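Local coordinates for uncharacterized protein (Thermus thermophilus HB8, PDB 6SCE) that probably acts in type III CRISPR defence as a DNA nuclease that is switched on by cyclic oligoadenylate, at residues Glu65-Glu70 against Glu75-Glu80; Ala34-Phe39 against Gln51-Leu56; Ala233-Arg236 against Glu242-Asn245; Pro240-Arg243 against Ala248-Arg251; Asn510-Pro515 against Glu622-Leu627. All blocks are in the same frame, centred on the assembly; numbering follows the deposited sequence.

Contact 1 of 5, residues Glu65-Glu70 against Glu75-Glu80; sequences EERPLE and EAEARE
Arg67 and Glu77 meet in a long, purely electrostatic salt bridge at the protein surface, where the edge strand 64-67 of a seven-stranded mixed sheet faces the loop that leads to strand 81-84. The two side chains reach toward each other from opposite directions. Arg67 NH2 comes within 3.8 Å of Glu77 OE2, yet that oxygen lies well out of the guanidinium plane and no N-H is aimed at it, so the attraction is one of charge alone. The hydrogen bonds of this guanidinium go instead to Glu65. Arg67 NE donates to Glu65 OE1 at 3.2 Å, in the guanidinium plane, and Arg67 NH2 adds a weak bond to the same Glu65 OE1 at 3.4 Å. Glu65 is two residues back along the strand and therefore on the same side of it, which brings its carboxylate beside the arginine chain, itself extended from CG to NE. With an acid on the strand and another on the loop, the positive charge of Arg67 is shared between two carboxylates, and this probably eases its nearness to Lys33, which also makes a weak, long ion pair with Glu65. Glu65, Arg67 and Glu77 thus form a surface salt-bridge network, bordering the edge of a sheet consistent with the Rossmann-like fold of a CARF domain.

Contact 2 of 5, residues Ala34-Phe39 against Gln51-Leu56; sequences AVFYSF and QAFFRL
The Phe53 ring turns its edge toward the face of Phe36, while Phe54 leans against the same ring obliquely, and the three together form a buried aromatic cluster. In the first pair the centroids are 5.3 Å apart and the planes stand at 72°, an offset edge-to-face pairing. The closest atoms are at the far end of each ring: Phe53 CE2 lies 3.6 Å from Phe36 CZ and 3.7 Å from Phe36 CE1, the latter in the plane of the Phe53 ring at its edge. The second pair is looser. Phe36 and Phe54 slide past each other, with planes at 42° and the nearest atoms, Phe36 CD2 and Phe54 CE1, at 4.1 Å.

Two consecutive helix residues reach one strand side chain by different routes. Phe53 has its CB pointing toward the strand, and with CG anti to its backbone N (chi1 173°) the ring is carried on to meet Phe36 head-on from the opposite direction. The CB of Phe54 points to one side; its CG is anti to the carbonyl carbon, and only the far end of the ring comes close. Phe54 also stacks on Tyr64, so the cluster runs on to the next strand. The contact thus joins the first strand and the helix of a beta-alpha-beta unit, strand 33-38, helix 44-59 and strand 64-67; Phe36 also touches Cys8 of strand 5-10 and Tyr64 of strand 64-67, while Phe53 continues into Ala17 and Tyr18 of helix 15-28.

Contact 3 of 5, residues Ala233-Arg236 against Glu242-Asn245; sequences AHLR and EREN
Arg243 lies across the backbone of Leu235 and Arg236 where two consecutive helices are joined by a short loop, the brief helix 232-236 leading into the long helix 240-257. Its chain is fully extended from CG to NE, with CG anti to the backbone N (chi1 180°), and it runs from one helix over the other. The chain from CG to NE does most of the touching: Arg243 CD sits 3.4 Å from Leu235 O, and Arg243 NE is 3.8 Å from Leu235 CB. Beyond it the guanidinium turns one face to the Leu235-Arg236 peptide, whose Leu235 C lies 3.9 Å above the plane, offset toward the rim. No N-H of Arg243 bonds to this segment; a positive group beside a backbone carbonyl near the C-terminal part of a helix should nonetheless be electrostatically welcome.

Arg236 lies alongside and points the same way, its CG 3.6 Å from Arg243 NH1. The two guanidiniums are turned 71° apart, and their like charges are close, with Arg236 NE 4.7 Å from Arg243 NH2. Were a serine to replace Arg243, the Leu235 carbonyl and the aliphatic part of Arg236 would probably lose their cover, opening a groove between the two helices.

Farther out, Leu235 also packs on Val246, Phe247 and Trp250 of the long helix, and His234 is fixed through ND1 to Ala201 O. Leu235 CD2 rests 3.9 Å from Arg243 O.

Contact 4 of 5, residues Pro240-Arg243 against Ala248-Arg251; sequences PKER and ARWR
Glu242 and Arg249 find each other by bending. In Glu242 the chain leaves with CG anti to the backbone N and then folds at chi2 (64°), which brings the carboxylate forward along the helix; Arg249 kinks at chi3 (-72°), which swings its guanidinium back to meet it. The side chains cross at about a right angle. Both belong to helix 240-257, seven residues and so about two turns apart, on its surface.

Arg249 NH2 donates to Glu242 OE2 at 3.1 Å with an N-H...O angle of 146°. The oxygen sits almost exactly in the guanidinium plane, at its edge, whereas the nitrogen approaches from above the carboxylate plane. A salt bridge tilted in this way does not place both carboxylate oxygens against both guanidinium nitrogens, and a water closes the other side: it donates to Glu242 OE1 at 2.6 Å and accepts from Arg249 NH1 at 2.9 Å. Carboxylate, guanidinium and water therefore make a closed ring of bonds, in which each acid oxygen has its own partner.

The result is a charge pair spanning two helical turns, with the acid in the first turn, where the N-terminal end of the helix dipole would probably suit a negative charge. Gripped by one direct and one water-mediated bond, the two groups probably restrict each other's rotation, and both are likely to stay ionised.

Contact 5 of 5, residues Asn510-Pro515 against Glu622-Leu627; sequences NAHLAP and ELEKAL
His512 uses its two ring nitrogens very unequally: NE2 makes a nearly straight bond to Glu624, while ND1 is buried by the contact without a partner. The bond runs from His512 NE2 to Glu624 OE1, 3.2 Å long with an N-H...O angle of 165°. The oxygen lies exactly in the ring plane, at its edge, but the carboxylate itself stands almost perpendicular to the ring (81°) and is met from above its own plane. Glu624 reaches this position by folding at chi2, which turns its end back toward the histidine.

Two leucines pack on the ring as well. Leu623 CB stands 4.3 Å above the ring plane, over its centre, and Leu623 CD1 touches His512 CB at 3.7 Å. Leu627, whose side chain runs to meet the histidine head-on, brings CD1 obliquely to 3.6 Å from His512 CE1 and 3.8 Å from His512 ND1, on the same side of the ring as Leu623, which helps explain the burial of that nitrogen.

The two helices, 499-513 and 623-627, lie over the C-terminal seven-stranded mixed sheet, in a domain whose sequence is consistent with a PD-(D/E)XK nuclease fold. Putting an alanine in place of His512 would probably deprive the Glu624 carboxylate of its straight N-H partner and open a gap beside Leu623 and Leu627, where the ring had lain. Beneath the histidine's neighbours, Leu513 packs on Phe546 and His548 of strand 541-548, and Leu623 on Met606 of strand 603-607. Glu624 OE1 also has a weak, long ion pair with Lys516.

The five contacts fall into three groups. Contacts 1 and 2, with centres about 14 Å apart, share one sheet: backbone Glu65 O and Phe36 N, 2.9 Å apart, probably bond between neighbouring strands. Contacts 3 and 4 are closer still, about 5 Å between centres, because both use Glu242 and Arg243, and Trp250 packs on Leu235 between them. Contact 5 stands apart in the C-terminal domain, its centre about 39 Å from that of contact 2 and about 42 Å from that of contact 4. Measured from nearest atoms, the bound nucleic acid, probably the cyclic oligoadenylate activator, lies about 6 Å from contact 2, about 10 Å from contact 1 and about 27 Å from contact 3.

Contact 1 of 5, residues Glu65-Glu70 against Glu75-Glu80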
# COMPACT_ATOMS: atom_id res chain seq x y z
N GLU A 65 14.19 -22.16 13.96
CA GLU A 65 15.18 -21.14 14.24
C GLU A 65 15.00 -20.00 13.25
O GLU A 65 14.36 -20.20 12.23
CB GLU A 65 16.59 -21.71 14.12
CG GLU A 65 16.90 -22.33 12.79
CD GLU A 65 18.20 -23.12 12.83
OE1 GLU A 65 19.27 -22.49 12.98
OE2 GLU A 65 18.14 -24.36 12.74
N GLU A 66 15.52 -18.83 13.61
CA GLU A 66 15.53 -17.68 12.71
C GLU A 66 16.96 -17.40 12.30
O GLU A 66 17.86 -17.46 13.13
CB GLU A 66 14.96 -16.47 13.42
CG GLU A 66 13.46 -16.51 13.57
CD GLU A 66 12.94 -15.28 14.30
OE1 GLU A 66 13.04 -15.25 15.54
OE2 GLU A 66 12.45 -14.34 13.66
N ARG A 67 17.17 -17.10 11.03
CA ARG A 67 18.50 -16.82 10.52
C ARG A 67 18.46 -15.57 9.67
O ARG A 67 17.44 -15.27 9.06
CB ARG A 67 19.00 -17.97 9.65
CG ARG A 67 19.38 -19.24 10.40
CD ARG A 67 19.87 -20.29 9.42
NE ARG A 67 19.92 -21.62 10.02
CZ ARG A 67 19.99 -22.77 9.36
NH1 ARG A 67 20.01 -22.82 8.02
NH2 ARG A 67 20.03 -23.91 10.04
N PRO A 68 19.60 -14.85 9.58
CA PRO A 68 19.69 -13.72 8.64
C PRO A 68 19.46 -14.19 7.22
O PRO A 68 19.78 -15.33 6.87
CB PRO A 68 21.14 -13.21 8.83
CG PRO A 68 21.50 -13.63 10.23
CD PRO A 68 20.82 -14.97 10.41
N LEU A 69 18.93 -13.31 6.38
CA LEU A 69 18.62 -13.66 4.99
C LEU A 69 19.79 -14.24 4.21
O LEU A 69 19.63 -15.20 3.45
CB LEU A 69 18.06 -12.42 4.26
CG LEU A 69 16.55 -12.23 4.35
CD1 LEU A 69 15.82 -13.26 3.52
CD2 LEU A 69 16.05 -12.30 5.77
N GLU A 70 20.97 -13.64 4.41
CA GLU A 70 22.18 -14.08 3.71
C GLU A 70 22.55 -15.52 4.01
O GLU A 70 23.09 -16.21 3.14
CB GLU A 70 23.37 -13.17 4.10
CG GLU A 70 23.27 -11.75 3.54
CD GLU A 70 23.77 -11.61 2.10
OE1 GLU A 70 24.57 -12.46 1.64
OE2 GLU A 70 23.37 -10.63 1.41
N GLU A 75 24.69 -23.87 1.16
CA GLU A 75 24.27 -25.22 0.87
C GLU A 75 23.32 -25.74 1.96
O GLU A 75 23.43 -25.37 3.13
CB GLU A 75 25.47 -26.18 0.67
CG GLU A 75 26.45 -26.27 1.83
CD GLU A 75 27.58 -25.25 1.76
OE1 GLU A 75 27.31 -24.05 1.96
OE2 GLU A 75 28.74 -25.66 1.50
N ALA A 76 22.37 -26.58 1.57
CA ALA A 76 21.50 -27.25 2.54
C ALA A 76 22.29 -28.28 3.33
O ALA A 76 23.22 -28.86 2.81
CB ALA A 76 20.34 -27.92 1.83
N GLU A 77 21.91 -28.48 4.59
CA GLU A 77 22.45 -29.57 5.40
C GLU A 77 21.59 -30.83 5.24
O GLU A 77 22.11 -31.95 5.15
CB GLU A 77 22.53 -29.16 6.88
CG GLU A 77 23.30 -27.86 7.12
CD GLU A 77 23.05 -27.27 8.50
OE1 GLU A 77 23.13 -28.03 9.49
OE2 GLU A 77 22.78 -26.05 8.60
N ALA A 78 20.27 -30.65 5.15
CA ALA A 78 19.37 -31.78 4.96
C ALA A 78 19.31 -32.27 3.51
O ALA A 78 19.55 -31.52 2.56
CB ALA A 78 17.98 -31.41 5.44
N ARG A 79 18.94 -33.54 3.35
CA ARG A 79 18.76 -34.16 2.03
C ARG A 79 17.62 -33.53 1.23
O ARG A 79 17.69 -33.47 0.01
CB ARG A 79 18.49 -35.67 2.23
CG ARG A 79 18.35 -36.51 0.97
CD ARG A 79 18.18 -37.99 1.33
N GLU A 80 16.54 -33.10 1.90
CA GLU A 80 15.38 -32.58 1.20
C GLU A 80 14.88 -31.31 1.89
O GLU A 80 14.60 -31.32 3.08
CB GLU A 80 14.24 -33.61 1.13
CG GLU A 80 14.52 -34.85 0.28
CD GLU A 80 14.93 -34.57 -1.18
OE1 GLU A 80 14.43 -33.61 -1.81
OE2 GLU A 80 15.76 -35.35 -1.70

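Contact 2 of 5, residues Ala34-Phe39 against Gln51-Leu56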
# COMPACT_ATOMS: atom_id res chain seq x y z
N ALA A 34 12.10 -26.15 11.08
CA ALA A 34 11.80 -25.06 10.15
C ALA A 34 12.83 -23.99 10.39
O ALA A 34 13.21 -23.74 11.52
CB ALA A 34 10.41 -24.51 10.40
N VAL A 35 13.30 -23.38 9.31
CA VAL A 35 14.23 -22.28 9.41
C VAL A 35 13.55 -21.07 8.78
O VAL A 35 13.15 -21.13 7.62
CB VAL A 35 15.55 -22.59 8.66
CG1 VAL A 35 16.53 -21.44 8.80
CG2 VAL A 35 16.20 -23.88 9.15
N PHE A 36 13.47 -19.99 9.52
CA PHE A 36 12.85 -18.78 9.04
C PHE A 36 13.88 -17.70 8.80
O PHE A 36 14.63 -17.34 9.69
CB PHE A 36 11.82 -18.30 10.03
CG PHE A 36 10.69 -19.25 10.17
CD1 PHE A 36 9.76 -19.37 9.16
CD2 PHE A 36 10.62 -20.10 11.25
CE1 PHE A 36 8.71 -20.30 9.26
CE2 PHE A 36 9.60 -21.03 11.36
CZ PHE A 36 8.65 -21.14 10.36
N TYR A 37 13.88 -17.17 7.59
CA TYR A 37 14.75 -16.05 7.24
C TYR A 37 13.90 -14.81 7.38
O TYR A 37 13.09 -14.45 6.49
CB TYR A 37 15.31 -16.27 5.84
CG TYR A 37 16.03 -17.58 5.72
CD1 TYR A 37 17.37 -17.72 6.12
CD2 TYR A 37 15.38 -18.71 5.24
CE1 TYR A 37 18.02 -18.95 6.03
CE2 TYR A 37 16.03 -19.92 5.14
CZ TYR A 37 17.33 -20.04 5.55
OH TYR A 37 17.90 -21.25 5.46
N SER A 38 14.00 -14.22 8.55
CA SER A 38 13.02 -13.27 8.97
C SER A 38 13.49 -11.85 8.77
O SER A 38 14.71 -11.51 8.91
CB SER A 38 12.62 -13.54 10.41
OG SER A 38 13.60 -13.06 11.26
N PHE A 39 12.51 -11.04 8.43
CA PHE A 39 12.65 -9.60 8.40
C PHE A 39 12.08 -9.03 9.68
O PHE A 39 11.12 -9.57 10.21
CB PHE A 39 11.85 -9.04 7.22
CG PHE A 39 12.29 -9.60 5.92
CD1 PHE A 39 11.76 -10.78 5.44
CD2 PHE A 39 13.33 -8.99 5.20
CE1 PHE A 39 12.20 -11.33 4.24
CE2 PHE A 39 13.77 -9.53 4.00
CZ PHE A 39 13.18 -10.70 3.51
N GLN A 51 5.05 -13.99 17.29
CA GLN A 51 5.20 -14.81 18.50
C GLN A 51 4.08 -15.82 18.62
O GLN A 51 4.32 -16.93 19.06
CB GLN A 51 5.36 -13.96 19.78
CG GLN A 51 6.66 -13.17 19.78
CD GLN A 51 7.90 -14.04 19.50
OE1 GLN A 51 8.06 -15.11 20.09
NE2 GLN A 51 8.75 -13.60 18.56
N ALA A 52 2.87 -15.45 18.20
CA ALA A 52 1.76 -16.40 18.17
C ALA A 52 2.02 -17.56 17.19
O ALA A 52 1.70 -18.71 17.45
CB ALA A 52 0.48 -15.68 17.85
N PHE A 53 2.64 -17.24 16.06
CA PHE A 53 3.00 -18.24 15.10
C PHE A 53 4.05 -19.20 15.70
O PHE A 53 3.93 -20.42 15.58
CB PHE A 53 3.54 -17.55 13.84
CG PHE A 53 4.10 -18.48 12.81
CD1 PHE A 53 3.40 -19.58 12.36
CD2 PHE A 53 5.35 -18.22 12.24
CE1 PHE A 53 3.92 -20.43 11.40
CE2 PHE A 53 5.84 -19.02 11.24
CZ PHE A 53 5.13 -20.14 10.82
N PHE A 54 5.05 -18.65 16.36
CA PHE A 54 6.07 -19.47 16.99
C PHE A 54 5.52 -20.36 18.12
O PHE A 54 5.92 -21.51 18.25
CB PHE A 54 7.23 -18.62 17.51
CG PHE A 54 8.07 -17.98 16.42
CD1 PHE A 54 8.04 -18.46 15.12
CD2 PHE A 54 8.90 -16.90 16.71
CE1 PHE A 54 8.81 -17.88 14.12
CE2 PHE A 54 9.66 -16.33 15.70
CZ PHE A 54 9.62 -16.83 14.42
N ARG A 55 4.53 -19.85 18.84
CA ARG A 55 3.78 -20.66 19.81
C ARG A 55 3.05 -21.83 19.16
O ARG A 55 3.08 -22.94 19.67
CB ARG A 55 2.80 -19.75 20.59
CG ARG A 55 1.93 -20.46 21.60
CD ARG A 55 0.90 -19.50 22.19
NE ARG A 55 -0.10 -20.19 23.01
CZ ARG A 55 -1.07 -19.58 23.70
NH1 ARG A 55 -1.92 -20.31 24.42
NH2 ARG A 55 -1.21 -18.26 23.66
N LEU A 56 2.42 -21.59 18.02
CA LEU A 56 1.80 -22.64 17.27
C LEU A 56 2.83 -23.66 16.80
O LEU A 56 2.62 -24.88 16.95
CB LEU A 56 1.04 -22.05 16.08
CG LEU A 56 0.42 -23.01 15.09
CD1 LEU A 56 -0.55 -23.97 15.76
CD2 LEU A 56 -0.31 -22.22 14.00

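Contact 3 of 5, residues Ala233-Arg236 against Glu242-Asn245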
# COMPACT_ATOMS: atom_id res chain seq x y z
N ALA A 233 -31.32 0.64 2.12
CA ALA A 233 -32.49 1.21 2.76
C ALA A 233 -32.35 2.73 2.92
O ALA A 233 -33.31 3.47 2.72
CB ALA A 233 -32.78 0.55 4.09
N HIS A 234 -31.16 3.21 3.24
CA HIS A 234 -30.95 4.64 3.25
C HIS A 234 -31.14 5.28 1.86
O HIS A 234 -31.74 6.35 1.74
CB HIS A 234 -29.58 5.04 3.77
CG HIS A 234 -29.39 6.52 3.83
ND1 HIS A 234 -29.98 7.30 4.80
CD2 HIS A 234 -28.68 7.36 3.05
CE1 HIS A 234 -29.64 8.56 4.61
NE2 HIS A 234 -28.84 8.62 3.56
N LEU A 235 -30.60 4.64 0.83
CA LEU A 235 -30.75 5.15 -0.54
C LEU A 235 -32.25 5.25 -0.94
O LEU A 235 -32.65 6.21 -1.61
CB LEU A 235 -30.06 4.24 -1.53
CG LEU A 235 -28.53 4.20 -1.47
CD1 LEU A 235 -28.03 3.27 -2.56
CD2 LEU A 235 -27.92 5.58 -1.55
N ARG A 236 -33.04 4.26 -0.52
CA ARG A 236 -34.46 4.26 -0.82
C ARG A 236 -35.23 5.38 -0.13
O ARG A 236 -36.30 5.76 -0.58
CB ARG A 236 -35.08 2.89 -0.55
CG ARG A 236 -34.65 1.86 -1.57
CD ARG A 236 -34.96 0.44 -1.13
NE ARG A 236 -34.70 -0.54 -2.20
CZ ARG A 236 -34.62 -1.85 -2.02
NH1 ARG A 236 -34.75 -2.37 -0.80
NH2 ARG A 236 -34.41 -2.66 -3.05
N GLU A 242 -30.81 13.04 -5.18
CA GLU A 242 -29.96 12.91 -3.99
C GLU A 242 -29.45 11.46 -3.84
O GLU A 242 -28.31 11.23 -3.43
CB GLU A 242 -30.72 13.35 -2.76
CG GLU A 242 -29.95 13.22 -1.45
CD GLU A 242 -28.72 14.10 -1.38
OE1 GLU A 242 -28.44 14.90 -2.30
OE2 GLU A 242 -28.00 13.99 -0.37
N ARG A 243 -30.29 10.49 -4.17
CA ARG A 243 -29.91 9.09 -4.15
C ARG A 243 -28.66 8.82 -5.00
O ARG A 243 -27.72 8.14 -4.53
CB ARG A 243 -31.06 8.21 -4.59
CG ARG A 243 -30.76 6.73 -4.61
CD ARG A 243 -31.99 5.92 -4.93
NE ARG A 243 -31.66 4.50 -4.99
CZ ARG A 243 -32.53 3.51 -4.81
NH1 ARG A 243 -33.82 3.76 -4.55
NH2 ARG A 243 -32.11 2.26 -4.89
N GLU A 244 -28.63 9.37 -6.22
CA GLU A 244 -27.47 9.23 -7.08
C GLU A 244 -26.25 9.91 -6.45
O GLU A 244 -25.15 9.39 -6.57
CB GLU A 244 -27.68 9.87 -8.46
CG GLU A 244 -28.79 9.29 -9.33
CD GLU A 244 -28.98 10.10 -10.64
OE1 GLU A 244 -28.45 11.25 -10.78
OE2 GLU A 244 -29.67 9.59 -11.55
N ASN A 245 -26.45 11.07 -5.84
CA ASN A 245 -25.35 11.81 -5.23
C ASN A 245 -24.76 11.03 -4.03
O ASN A 245 -23.54 10.94 -3.88
CB ASN A 245 -25.79 13.17 -4.74
CG ASN A 245 -26.16 14.12 -5.88
OD1 ASN A 245 -25.92 13.81 -7.03
ND2 ASN A 245 -26.71 15.27 -5.54

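Contact 4 of 5, residues Pro240-Arg243 against Ala248-Arg251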
# COMPACT_ATOMS: atom_id res chain seq x y z
N PRO A 240 -34.75 10.84 -5.72
CA PRO A 240 -33.99 10.18 -6.79
C PRO A 240 -32.67 10.83 -7.19
O PRO A 240 -31.71 10.12 -7.51
CB PRO A 240 -34.95 10.17 -7.98
CG PRO A 240 -36.30 10.31 -7.38
CD PRO A 240 -36.16 11.07 -6.09
N LYS A 241 -32.61 12.15 -7.18
CA LYS A 241 -31.40 12.85 -7.53
C LYS A 241 -30.37 12.74 -6.39
O LYS A 241 -29.20 12.40 -6.62
CB LYS A 241 -31.69 14.32 -7.80
CG LYS A 241 -30.46 15.13 -8.18
CD LYS A 241 -29.84 14.59 -9.46
CE LYS A 241 -28.93 15.58 -10.16
NZ LYS A 241 -27.56 15.50 -9.59
N GLU A 242 -30.81 13.04 -5.18
CA GLU A 242 -29.96 12.91 -3.99
C GLU A 242 -29.45 11.46 -3.84
O GLU A 242 -28.31 11.23 -3.43
CB GLU A 242 -30.72 13.35 -2.76
CG GLU A 242 -29.95 13.22 -1.45
CD GLU A 242 -28.72 14.10 -1.38
OE1 GLU A 242 -28.44 14.90 -2.30
OE2 GLU A 242 -28.00 13.99 -0.37
N ARG A 243 -30.29 10.49 -4.17
CA ARG A 243 -29.91 9.09 -4.15
C ARG A 243 -28.66 8.82 -5.00
O ARG A 243 -27.72 8.14 -4.53
CB ARG A 243 -31.06 8.21 -4.59
CG ARG A 243 -30.76 6.73 -4.61
CD ARG A 243 -31.99 5.92 -4.93
NE ARG A 243 -31.66 4.50 -4.99
CZ ARG A 243 -32.53 3.51 -4.81
NH1 ARG A 243 -33.82 3.76 -4.55
NH2 ARG A 243 -32.11 2.26 -4.89
N ALA A 248 -22.87 7.86 -5.20
CA ALA A 248 -21.60 8.25 -5.81
C ALA A 248 -20.56 8.61 -4.74
O ALA A 248 -19.39 8.28 -4.89
CB ALA A 248 -21.81 9.44 -6.76
N ARG A 249 -20.99 9.28 -3.69
CA ARG A 249 -20.12 9.62 -2.56
C ARG A 249 -19.58 8.36 -1.88
O ARG A 249 -18.38 8.26 -1.65
CB ARG A 249 -20.83 10.48 -1.54
CG ARG A 249 -21.00 11.94 -1.97
CD ARG A 249 -21.40 12.81 -0.81
NE ARG A 249 -22.78 12.62 -0.35
CZ ARG A 249 -23.84 13.31 -0.79
NH1 ARG A 249 -23.72 14.21 -1.76
NH2 ARG A 249 -25.04 13.07 -0.27
N TRP A 250 -20.46 7.41 -1.58
CA TRP A 250 -20.04 6.10 -1.00
C TRP A 250 -19.07 5.33 -1.88
O TRP A 250 -18.06 4.77 -1.40
CB TRP A 250 -21.25 5.20 -0.76
CG TRP A 250 -22.25 5.74 0.21
CD1 TRP A 250 -22.12 6.81 1.03
CD2 TRP A 250 -23.53 5.18 0.47
NE1 TRP A 250 -23.27 6.98 1.77
CE2 TRP A 250 -24.14 5.97 1.45
CE3 TRP A 250 -24.22 4.08 -0.04
CZ2 TRP A 250 -25.43 5.72 1.93
CZ3 TRP A 250 -25.50 3.82 0.44
CH2 TRP A 250 -26.07 4.62 1.42
N ARG A 251 -19.34 5.31 -3.18
CA ARG A 251 -18.47 4.64 -4.10
C ARG A 251 -17.08 5.30 -4.12
O ARG A 251 -16.06 4.61 -4.13
CB ARG A 251 -19.05 4.66 -5.52
CG ARG A 251 -20.30 3.80 -5.71
CD ARG A 251 -19.99 2.32 -5.79
NE ARG A 251 -19.32 1.92 -7.03
CZ ARG A 251 -18.79 0.72 -7.26
NH1 ARG A 251 -18.86 -0.24 -6.33
NH2 ARG A 251 -18.20 0.47 -8.42
O HOH W 1 -26.05 15.84 -2.40

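Contact 5 of 5, residues Asn510-Pro515 against Glu622-Leu627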
# COMPACT_ATOMS: atom_id res chain seq x y z
N ASN A 510 9.62 24.34 1.92
CA ASN A 510 10.34 24.55 0.69
C ASN A 510 11.81 24.90 0.93
O ASN A 510 12.69 24.39 0.23
CB ASN A 510 9.67 25.63 -0.13
CG ASN A 510 10.43 25.94 -1.39
OD1 ASN A 510 11.41 26.68 -1.36
ND2 ASN A 510 9.99 25.36 -2.50
N ALA A 511 12.08 25.75 1.92
CA ALA A 511 13.47 26.10 2.26
C ALA A 511 14.22 24.87 2.75
O ALA A 511 15.39 24.68 2.42
CB ALA A 511 13.52 27.21 3.31
N HIS A 512 13.55 24.03 3.54
CA HIS A 512 14.18 22.83 4.05
C HIS A 512 14.42 21.76 2.95
O HIS A 512 15.47 21.10 2.94
CB HIS A 512 13.37 22.25 5.19
CG HIS A 512 13.91 20.96 5.70
ND1 HIS A 512 13.29 19.74 5.48
CD2 HIS A 512 15.04 20.68 6.40
CE1 HIS A 512 14.01 18.78 6.03
NE2 HIS A 512 15.08 19.32 6.59
N LEU A 513 13.46 21.61 2.03
CA LEU A 513 13.48 20.51 1.06
C LEU A 513 14.22 20.81 -0.26
O LEU A 513 14.95 19.96 -0.77
CB LEU A 513 12.06 20.06 0.75
CG LEU A 513 11.35 19.39 1.93
CD1 LEU A 513 9.86 19.27 1.67
CD2 LEU A 513 11.97 18.03 2.24
N ALA A 514 14.00 21.99 -0.83
CA ALA A 514 14.60 22.34 -2.12
C ALA A 514 16.12 22.09 -2.17
O ALA A 514 16.59 21.39 -3.08
CB ALA A 514 14.27 23.78 -2.49
N PRO A 515 16.89 22.61 -1.20
CA PRO A 515 18.31 22.25 -1.17
C PRO A 515 18.57 20.75 -1.34
O PRO A 515 19.54 20.37 -1.99
CB PRO A 515 18.75 22.72 0.22
CG PRO A 515 17.88 23.90 0.50
CD PRO A 515 16.58 23.68 -0.23
N GLU A 622 12.75 22.59 14.24
CA GLU A 622 13.00 21.16 14.38
C GLU A 622 12.47 20.31 13.21
O GLU A 622 12.18 19.13 13.42
CB GLU A 622 12.40 20.65 15.69
CG GLU A 622 13.07 21.24 16.92
CD GLU A 622 12.58 20.59 18.20
OE1 GLU A 622 11.35 20.60 18.44
OE2 GLU A 622 13.42 20.08 18.97
N LEU A 623 12.36 20.88 12.01
CA LEU A 623 11.96 20.11 10.83
C LEU A 623 12.86 18.90 10.61
O LEU A 623 12.38 17.77 10.59
CB LEU A 623 11.96 20.97 9.56
CG LEU A 623 10.61 21.50 9.08
CD1 LEU A 623 10.81 22.29 7.80
CD2 LEU A 623 9.61 20.38 8.88
N GLU A 624 14.15 19.14 10.46
CA GLU A 624 15.12 18.06 10.31
C GLU A 624 14.88 16.94 11.34
O GLU A 624 14.76 15.77 10.99
CB GLU A 624 16.54 18.62 10.45
CG GLU A 624 17.66 17.59 10.32
CD GLU A 624 18.00 17.24 8.89
OE1 GLU A 624 17.09 17.25 8.03
OE2 GLU A 624 19.18 16.94 8.62
N LYS A 625 14.81 17.34 12.60
CA LYS A 625 14.61 16.42 13.72
C LYS A 625 13.30 15.64 13.59
O LYS A 625 13.28 14.43 13.82
CB LYS A 625 14.61 17.23 15.02
CG LYS A 625 14.90 16.46 16.30
CD LYS A 625 15.07 17.45 17.45
CE LYS A 625 15.44 16.77 18.75
NZ LYS A 625 14.31 15.98 19.31
N ALA A 626 12.23 16.33 13.20
CA ALA A 626 10.90 15.72 13.08
C ALA A 626 10.79 14.75 11.89
O ALA A 626 10.29 13.64 12.05
CB ALA A 626 9.82 16.79 12.96
N LEU A 627 11.28 15.17 10.72
CA LEU A 627 11.21 14.34 9.52
C LEU A 627 12.16 13.12 9.54
O LEU A 627 12.04 12.25 8.68
CB LEU A 627 11.48 15.18 8.25
CG LEU A 627 10.66 16.46 8.02
CD1 LEU A 627 10.95 17.05 6.65
CD2 LEU A 627 9.17 16.23 8.19